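Local coordinates for haloacid dehalogenase-like hydrolase (Salmonella enterica subsp. enterica serovar Typhi, PDB 4EZE), which probably hydrolyses O-phospho-L-serine to L-serine and phosphate with the help of magnesium, the last step of serine biosynthesis, at residues A[302-305]-A[306-309]; A[88-91]-A[92-96]; A[154-157]-A[158-162]; A[240-244]-A[245-249]. One frame throughout, in Å; residues are numbered along the deposited sequence.

Contact 1: residues A[302-305]-A[306-309]; sequences NYHG and FELL
Glu307 folds back over the peptide that leads into its own 3-10 turn, bringing one carboxylate oxygen to the backbone N-H of Gly305. The bond from Gly305 N to Glu307 OE2 is 3.0 Å long and fairly straight, at 162°. OE2 is approached on its syn side, with the donor 31° out of the carboxylate plane. Two bends make this return possible: CG of Glu307 stands between its own backbone N and carbonyl carbon (chi1 70°), and the chain turns again at chi2. The same OE2 lies 3.5 Å from His304 CB. Leu308 approaches that methylene too, its CD1 resting 3.8 Å from His304 CB. Both atoms stand obliquely to the imidazole, whose ND1 is hydrogen-bonded to Asp97. Leu308 N probably closes the turn on Gly305 O, at 3.2 Å, although the position of this nitrogen is less certain. Phe306 turns its ring in a different direction, where it stacks on Trp287 and meets Phe113 edge-to-face, about 8 Å from the side chain of Asp114, the predicted nucleophile. The carboxylate of Glu307 thus accepts from the N-H two residues back, at the start of a 3-10 segment following edge strand 299-301 of the parallel HAD sheet.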
# COMPACT_ATOMS: atom_id res chain seq x y z
N ASN A 302 -7.90 -6.78 0.69
CA ASN A 302 -8.31 -7.10 2.04
C ASN A 302 -8.06 -8.53 2.43
O ASN A 302 -7.87 -8.79 3.61
CB ASN A 302 -9.81 -6.78 2.23
CG ASN A 302 -10.08 -5.31 2.08
OD1 ASN A 302 -9.31 -4.51 2.58
ND2 ASN A 302 -11.17 -4.93 1.37
N TYR A 303 -8.08 -9.46 1.48
CA TYR A 303 -7.94 -10.89 1.83
C TYR A 303 -6.86 -11.65 1.05
O TYR A 303 -6.80 -12.87 1.15
CB TYR A 303 -9.28 -11.63 1.65
CG TYR A 303 -10.41 -10.98 2.39
CD1 TYR A 303 -10.60 -11.17 3.75
CD2 TYR A 303 -11.30 -10.16 1.71
CE1 TYR A 303 -11.63 -10.53 4.43
CE2 TYR A 303 -12.33 -9.54 2.36
CZ TYR A 303 -12.50 -9.72 3.71
OH TYR A 303 -13.56 -9.05 4.31
N HIS A 304 -6.02 -10.99 0.27
CA HIS A 304 -4.97 -11.70 -0.45
C HIS A 304 -3.72 -10.88 -0.34
O HIS A 304 -3.65 -10.01 0.51
CB HIS A 304 -5.37 -11.94 -1.91
CG HIS A 304 -6.52 -12.89 -2.06
ND1 HIS A 304 -7.84 -12.48 -1.96
CD2 HIS A 304 -6.56 -14.23 -2.25
CE1 HIS A 304 -8.63 -13.54 -2.10
NE2 HIS A 304 -7.88 -14.61 -2.29
N GLY A 305 -2.72 -11.13 -1.17
CA GLY A 305 -1.47 -10.39 -1.05
C GLY A 305 -1.27 -9.48 -2.23
O GLY A 305 -2.18 -9.30 -3.04
N PHE A 306 -0.09 -8.90 -2.33
CA PHE A 306 0.22 -7.95 -3.38
C PHE A 306 0.35 -8.62 -4.77
O PHE A 306 0.52 -7.93 -5.79
CB PHE A 306 1.52 -7.22 -3.04
CG PHE A 306 1.34 -6.08 -2.09
CD1 PHE A 306 0.74 -4.91 -2.49
CD2 PHE A 306 1.81 -6.17 -0.80
CE1 PHE A 306 0.58 -3.85 -1.60
CE2 PHE A 306 1.69 -5.11 0.09
CZ PHE A 306 1.07 -3.93 -0.32
N GLU A 307 0.28 -9.94 -4.83
CA GLU A 307 0.23 -10.57 -6.15
C GLU A 307 -0.90 -9.92 -6.94
O GLU A 307 -0.79 -9.75 -8.17
CB GLU A 307 0.09 -12.09 -6.07
CG GLU A 307 -1.28 -12.58 -5.58
CD GLU A 307 -1.42 -12.52 -4.08
OE1 GLU A 307 -0.50 -11.96 -3.44
OE2 GLU A 307 -2.45 -13.02 -3.53
N LEU A 308 -1.97 -9.52 -6.24
CA LEU A 308 -3.16 -8.94 -6.90
C LEU A 308 -2.90 -7.63 -7.67
O LEU A 308 -3.70 -7.25 -8.51
CB LEU A 308 -4.31 -8.71 -5.92
CG LEU A 308 -4.96 -9.87 -5.14
CD1 LEU A 308 -6.34 -9.45 -4.65
CD2 LEU A 308 -5.10 -11.11 -6.00
N LEU A 309 -1.80 -6.93 -7.40
CA LEU A 309 -1.51 -5.74 -8.21
C LEU A 309 -1.43 -6.11 -9.71
O LEU A 309 -1.56 -5.25 -10.60
CB LEU A 309 -0.21 -5.09 -7.78
CG LEU A 309 -0.18 -4.50 -6.37
CD1 LEU A 309 1.22 -4.00 -6.10
CD2 LEU A 309 -1.15 -3.34 -6.30

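Contact 2: residues A[88-91]-A[92-96]; sequences RELS and LQWQF
Leu92, in the last turn of helix 81-93, donates from its N to Arg88 O, 3.1 Å away. Ser91 OG also donates to that carbonyl, at 2.7 Å, so two donors grip one oxygen. OG can do so because it stands between the backbone N and carbonyl carbon of its own residue (chi1 75°). Gln93 adds weak bonds from its N to the oxygens of Glu89 and Leu90. At Trp94 the bonding is firmer, N to Leu90 O being 2.9 Å and nearly straight at 168°. Its indole receives Leu90 CD1 over one face in a CH-pi contact, 3.7 Å from the centroid of the five-membered ring and off toward the rim. Gln95 takes positive phi and turns the chain out of the helix. Phe96 then brings its ring back against the last turn, and Ser91 CA sits over its face, 3.5 Å from the ring centroid. A water within hydrogen-bonding distance of Ser91 OG and Phe96 O accepts a weak bond from Arg88 NH1; it has more acceptors in reach than protons to give. Helix 34-45 lies along this end, with Lys40 in a cation-pi contact with Trp94 and Phe37 edge-to-face with Phe96, while Phe98 of strand 97-100 touches Arg88 and Ser91.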
# COMPACT_ATOMS: atom_id res chain seq x y z
N ARG A 88 -18.66 -3.57 -2.48
CA ARG A 88 -17.74 -3.51 -1.36
C ARG A 88 -18.32 -4.16 -0.11
O ARG A 88 -17.68 -5.00 0.50
CB ARG A 88 -17.35 -2.06 -1.06
CG ARG A 88 -16.37 -1.93 0.12
CD ARG A 88 -15.10 -2.77 -0.12
NE ARG A 88 -14.28 -2.21 -1.21
CZ ARG A 88 -13.38 -2.88 -1.94
NH1 ARG A 88 -13.15 -4.19 -1.75
NH2 ARG A 88 -12.70 -2.23 -2.90
N GLU A 89 -19.52 -3.76 0.28
CA GLU A 89 -20.12 -4.35 1.48
C GLU A 89 -20.24 -5.86 1.33
O GLU A 89 -20.02 -6.64 2.28
CB GLU A 89 -21.50 -3.73 1.73
CG GLU A 89 -22.45 -4.63 2.52
CD GLU A 89 -23.87 -4.09 2.56
OE1 GLU A 89 -24.05 -2.87 2.74
OE2 GLU A 89 -24.83 -4.88 2.41
N LEU A 90 -20.60 -6.27 0.13
CA LEU A 90 -20.77 -7.67 -0.21
C LEU A 90 -19.45 -8.41 -0.16
O LEU A 90 -19.40 -9.60 0.16
CB LEU A 90 -21.34 -7.76 -1.61
CG LEU A 90 -21.92 -9.08 -2.08
CD1 LEU A 90 -22.96 -9.57 -1.08
CD2 LEU A 90 -22.57 -8.84 -3.42
N SER A 91 -18.38 -7.70 -0.49
CA SER A 91 -17.09 -8.37 -0.58
C SER A 91 -16.61 -8.58 0.83
O SER A 91 -15.83 -9.50 1.09
CB SER A 91 -16.09 -7.51 -1.35
OG SER A 91 -15.64 -6.41 -0.56
N LEU A 92 -17.06 -7.73 1.74
CA LEU A 92 -16.67 -7.87 3.15
C LEU A 92 -17.50 -8.96 3.83
O LEU A 92 -17.05 -9.62 4.75
CB LEU A 92 -16.76 -6.54 3.90
CG LEU A 92 -15.89 -5.37 3.43
CD1 LEU A 92 -15.99 -4.25 4.46
CD2 LEU A 92 -14.43 -5.77 3.20
N GLN A 93 -18.71 -9.20 3.34
CA GLN A 93 -19.55 -10.21 3.97
C GLN A 93 -19.21 -11.58 3.44
O GLN A 93 -19.19 -12.56 4.19
CB GLN A 93 -21.04 -9.91 3.73
CG GLN A 93 -21.90 -9.99 4.97
CD GLN A 93 -23.25 -9.35 4.75
OE1 GLN A 93 -23.82 -9.43 3.66
NE2 GLN A 93 -23.77 -8.69 5.78
N TRP A 94 -18.94 -11.67 2.15
CA TRP A 94 -18.51 -12.97 1.62
C TRP A 94 -17.00 -13.10 1.58
O TRP A 94 -16.49 -14.14 1.14
CB TRP A 94 -19.03 -13.21 0.19
CG TRP A 94 -20.48 -13.01 0.01
CD1 TRP A 94 -21.40 -12.73 0.97
CD2 TRP A 94 -21.20 -13.10 -1.23
NE1 TRP A 94 -22.65 -12.63 0.41
CE2 TRP A 94 -22.55 -12.86 -0.94
CE3 TRP A 94 -20.83 -13.37 -2.55
CZ2 TRP A 94 -23.54 -12.87 -1.93
CZ3 TRP A 94 -21.81 -13.39 -3.52
CH2 TRP A 94 -23.14 -13.14 -3.21
N GLN A 95 -16.29 -12.05 1.98
CA GLN A 95 -14.83 -12.06 1.98
C GLN A 95 -14.22 -12.39 0.63
O GLN A 95 -13.63 -13.44 0.46
CB GLN A 95 -14.29 -12.99 3.06
CG GLN A 95 -14.61 -12.42 4.45
CD GLN A 95 -14.01 -13.16 5.63
OE1 GLN A 95 -13.50 -14.28 5.52
NE2 GLN A 95 -14.08 -12.51 6.80
N PHE A 96 -14.37 -11.49 -0.34
CA PHE A 96 -13.59 -11.65 -1.55
C PHE A 96 -13.00 -10.30 -1.85
O PHE A 96 -13.45 -9.27 -1.32
CB PHE A 96 -14.43 -12.17 -2.73
CG PHE A 96 -15.59 -11.30 -3.06
CD1 PHE A 96 -15.42 -10.19 -3.89
CD2 PHE A 96 -16.83 -11.55 -2.51
CE1 PHE A 96 -16.50 -9.34 -4.17
CE2 PHE A 96 -17.91 -10.73 -2.80
CZ PHE A 96 -17.74 -9.62 -3.63
O HOH W 1 -12.75 -6.72 0.04

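Contact 3: residues A[154-157]-A[158-162]; sequences ASFT and RRIGM
Ser155 and Arg159, one helical turn apart, are joined through both backbone and side chains, an i to i+4 pairing along helix 152-161. Arg159 N donates to Ser155 O at 3.0 Å and 168°. On the side-chain level Arg159 NE donates to Ser155 OG at 3.2 Å, with the hydroxyl oxygen 20° out of the guanidinium plane. A weak bond from NH2 to OG and another from NE to Ser155 O reinforce the link, so the hydroxyl meets the edge of the guanidinium along its NE and NH2 side. The arginine gets there by a bend at chi3 (-67°), which folds its end back along the helix toward Ser155. The backbone ladder continues with Arg158 N on Ala154 O, Ile160 N on Phe156 O at 3.0 Å and Gly161 N on Thr157 O at 2.7 Å. Beyond these bonds lies the apolar pair of the same turn. Ile160 CG1 lies over one face of the Phe156 ring, 3.8 Å from its centroid and displaced toward the rim, in a CH-pi contact. CG of Phe156 is opposite the backbone N, which sets the ring out from the helix, with one face toward Ile160. Ile237 of strand 232-237 touches Phe156, Thr157 and Ile160. Arg159 also packs on Ile138 and Ile141 of helix 135-146. The arginine side chain is about 7 Å from that of Asp116, the predicted proton donor. With the guanidinium steered by a neutral hydroxyl within these segments, its positive charge is not cancelled there and may contribute to the electrostatics near the active site.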
# COMPACT_ATOMS: atom_id res chain seq x y z
N ALA A 154 5.22 15.76 16.10
CA ALA A 154 5.66 15.72 17.49
C ALA A 154 5.58 14.28 18.01
O ALA A 154 6.39 13.85 18.84
CB ALA A 154 4.83 16.68 18.35
N SER A 155 4.64 13.51 17.47
CA SER A 155 4.63 12.07 17.71
C SER A 155 5.93 11.46 17.21
O SER A 155 6.63 10.74 17.93
CB SER A 155 3.47 11.41 16.99
OG SER A 155 3.68 10.01 16.86
N PHE A 156 6.27 11.77 15.96
CA PHE A 156 7.50 11.24 15.38
C PHE A 156 8.74 11.71 16.17
O PHE A 156 9.62 10.92 16.51
CB PHE A 156 7.62 11.61 13.89
CG PHE A 156 8.87 11.08 13.25
CD1 PHE A 156 8.94 9.76 12.83
CD2 PHE A 156 10.00 11.88 13.14
CE1 PHE A 156 10.11 9.25 12.29
CE2 PHE A 156 11.18 11.37 12.58
CZ PHE A 156 11.23 10.05 12.16
N THR A 157 8.82 13.00 16.46
CA THR A 157 10.02 13.51 17.13
C THR A 157 10.16 12.87 18.51
O THR A 157 11.24 12.40 18.89
CB THR A 157 10.01 15.06 17.26
OG1 THR A 157 8.69 15.50 17.58
CG2 THR A 157 10.41 15.72 15.96
N ARG A 158 9.06 12.87 19.27
CA ARG A 158 9.05 12.26 20.61
C ARG A 158 9.53 10.82 20.61
O ARG A 158 10.39 10.44 21.41
CB ARG A 158 7.66 12.32 21.23
CG ARG A 158 7.49 13.44 22.23
CD ARG A 158 6.03 13.64 22.58
NE ARG A 158 5.86 14.38 23.83
CZ ARG A 158 6.17 15.67 23.98
NH1 ARG A 158 6.67 16.36 22.97
NH2 ARG A 158 5.99 16.26 25.15
N ARG A 159 8.97 10.01 19.72
CA ARG A 159 9.36 8.60 19.66
C ARG A 159 10.81 8.43 19.27
O ARG A 159 11.52 7.57 19.82
CB ARG A 159 8.43 7.82 18.72
CG ARG A 159 7.05 7.62 19.33
CD ARG A 159 6.09 6.86 18.43
NE ARG A 159 5.76 7.65 17.25
CZ ARG A 159 5.96 7.25 16.01
NH1 ARG A 159 6.43 6.03 15.77
NH2 ARG A 159 5.64 8.05 15.00
N ILE A 160 11.27 9.25 18.33
CA ILE A 160 12.67 9.20 17.94
C ILE A 160 13.55 9.65 19.11
O ILE A 160 14.62 9.07 19.35
CB ILE A 160 12.95 10.09 16.71
CG1 ILE A 160 12.37 9.44 15.46
CG2 ILE A 160 14.43 10.38 16.57
CD1 ILE A 160 12.58 7.95 15.36
N GLY A 161 13.09 10.67 19.84
CA GLY A 161 13.81 11.16 21.02
C GLY A 161 14.00 10.06 22.06
O GLY A 161 14.99 10.07 22.79
N MET A 162 13.06 9.13 22.12
CA MET A 162 13.09 8.05 23.11
C MET A 162 14.14 7.03 22.75
O MET A 162 14.50 6.21 23.57
CB MET A 162 11.75 7.30 23.18
CG MET A 162 10.58 8.11 23.73
SD MET A 162 10.67 8.25 25.53
CE MET A 162 10.76 6.53 26.00

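Contact 4: residues A[240-244]-A[245-249]; sequences PIMNA and ANKKQ
An asparagine N-cap starts helix 244-258, whose first turn carries a lysine into the active site. Asn243 OD1 accepts from Asn246 N at 2.9 Å and 159°, with the donor nearly in line with the amide C=O. The cap depends on a chi1 of 57°, which places CG between the backbone N and carbonyl carbon of Asn243 and lets OD1 reach forward over the first turn. Asn246 CB lies 3.4 Å from the same oxygen. Lys247 N is shared by two weak bonds, one to Asn243 O and one to Ala244 O. Ahead of the cap, Met242 centres an inverse gamma turn and bends its thioether back against the helix: SD is 3.5 Å from Asn246 O, and CG is 3.8 Å from Lys247 CG, the two side chains crossing at about a right angle. Lys247 sends NZ away from this packing into a salt bridge with Asp274; its ion pair with Asp114, the predicted nucleophile, is long and weak. Around the cap, Ile241 and Asn243 touch helix 152-161, Met242 meets Phe222 of strand 220-224, and Ala244 and Lys248 lie against Pro276 of helix 275-280.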
# COMPACT_ATOMS: atom_id res chain seq x y z
N PRO A 240 12.46 19.74 6.51
CA PRO A 240 11.14 19.49 7.11
C PRO A 240 10.85 17.99 7.20
O PRO A 240 11.35 17.21 6.39
CB PRO A 240 10.19 20.14 6.10
CG PRO A 240 10.88 19.90 4.76
CD PRO A 240 12.37 19.93 5.05
N ILE A 241 10.03 17.59 8.17
CA ILE A 241 9.77 16.18 8.44
C ILE A 241 8.84 15.63 7.38
O ILE A 241 7.97 16.35 6.91
CB ILE A 241 9.19 16.00 9.86
CG1 ILE A 241 10.31 16.09 10.90
CG2 ILE A 241 8.44 14.68 10.00
CD1 ILE A 241 9.87 16.76 12.18
N MET A 242 9.02 14.35 7.03
CA MET A 242 8.19 13.69 6.03
C MET A 242 6.84 13.33 6.62
O MET A 242 6.62 12.21 7.03
CB MET A 242 8.89 12.42 5.54
CG MET A 242 8.14 11.67 4.44
SD MET A 242 8.32 12.38 2.77
CE MET A 242 9.80 11.52 2.19
N ASN A 243 5.93 14.30 6.67
CA ASN A 243 4.57 14.02 7.13
C ASN A 243 3.72 13.62 5.95
O ASN A 243 4.26 13.27 4.89
CB ASN A 243 3.96 15.25 7.83
CG ASN A 243 3.94 16.48 6.94
OD1 ASN A 243 4.15 16.40 5.72
ND2 ASN A 243 3.68 17.63 7.55
N ALA A 244 2.40 13.67 6.13
CA ALA A 244 1.46 13.13 5.15
C ALA A 244 1.51 13.95 3.86
O ALA A 244 1.66 13.41 2.76
CB ALA A 244 0.04 13.08 5.72
N ALA A 245 1.41 15.26 4.00
CA ALA A 245 1.46 16.14 2.82
C ALA A 245 2.81 16.01 2.10
O ALA A 245 2.90 16.03 0.86
CB ALA A 245 1.17 17.57 3.24
N ASN A 246 3.89 15.82 2.86
CA ASN A 246 5.17 15.60 2.19
C ASN A 246 5.33 14.26 1.46
O ASN A 246 6.17 14.13 0.57
CB ASN A 246 6.33 15.85 3.12
CG ASN A 246 6.91 17.24 2.94
OD1 ASN A 246 7.52 17.80 3.85
ND2 ASN A 246 6.71 17.79 1.75
N LYS A 247 4.54 13.26 1.85
CA LYS A 247 4.62 11.99 1.16
C LYS A 247 4.00 12.15 -0.22
O LYS A 247 4.54 11.69 -1.23
CB LYS A 247 3.96 10.88 1.99
CG LYS A 247 4.90 10.32 3.04
CD LYS A 247 4.13 9.67 4.17
CE LYS A 247 3.57 8.33 3.76
NZ LYS A 247 2.75 7.80 4.87
N LYS A 248 2.88 12.85 -0.25
CA LYS A 248 2.27 13.21 -1.52
C LYS A 248 3.25 14.02 -2.39
O LYS A 248 3.50 13.70 -3.55
CB LYS A 248 1.00 14.02 -1.26
CG LYS A 248 0.56 14.81 -2.47
CD LYS A 248 -0.80 15.43 -2.28
CE LYS A 248 -1.21 16.18 -3.53
NZ LYS A 248 -2.47 16.91 -3.23
N GLN A 249 3.82 15.06 -1.81
CA GLN A 249 4.70 15.96 -2.54
C GLN A 249 5.93 15.25 -3.10
O GLN A 249 6.40 15.57 -4.19
CB GLN A 249 5.12 17.13 -1.65
CG GLN A 249 5.82 18.23 -2.41
CD GLN A 249 4.86 18.90 -3.38
OE1 GLN A 249 3.83 19.43 -2.97
NE2 GLN A 249 5.20 18.88 -4.66

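Overall arrangement
From the N terminus the four contacts follow in series, none nesting in or crossing another; each is local, and none closes a long loop. Contact 2 ends helix 81-93 as the chain enters strand 97-100 of the antiparallel sheet. Contact 3 lies within helix 152-161 and contact 4 at the start of helix 244-258. The centres of contacts 3 and 4 are about 16 Å apart, and they touch through Thr157 CG2 and Ile241 CD1, 4.0 Å apart. Contact 1 follows edge strand 299-301 of the parallel sheet and returns to contact 2, where Tyr303 packs on Leu92 and Gln95, tying the C-terminal part to the N-terminal region. Contacts 2 and 4 lie on opposite sides of the chain's centre.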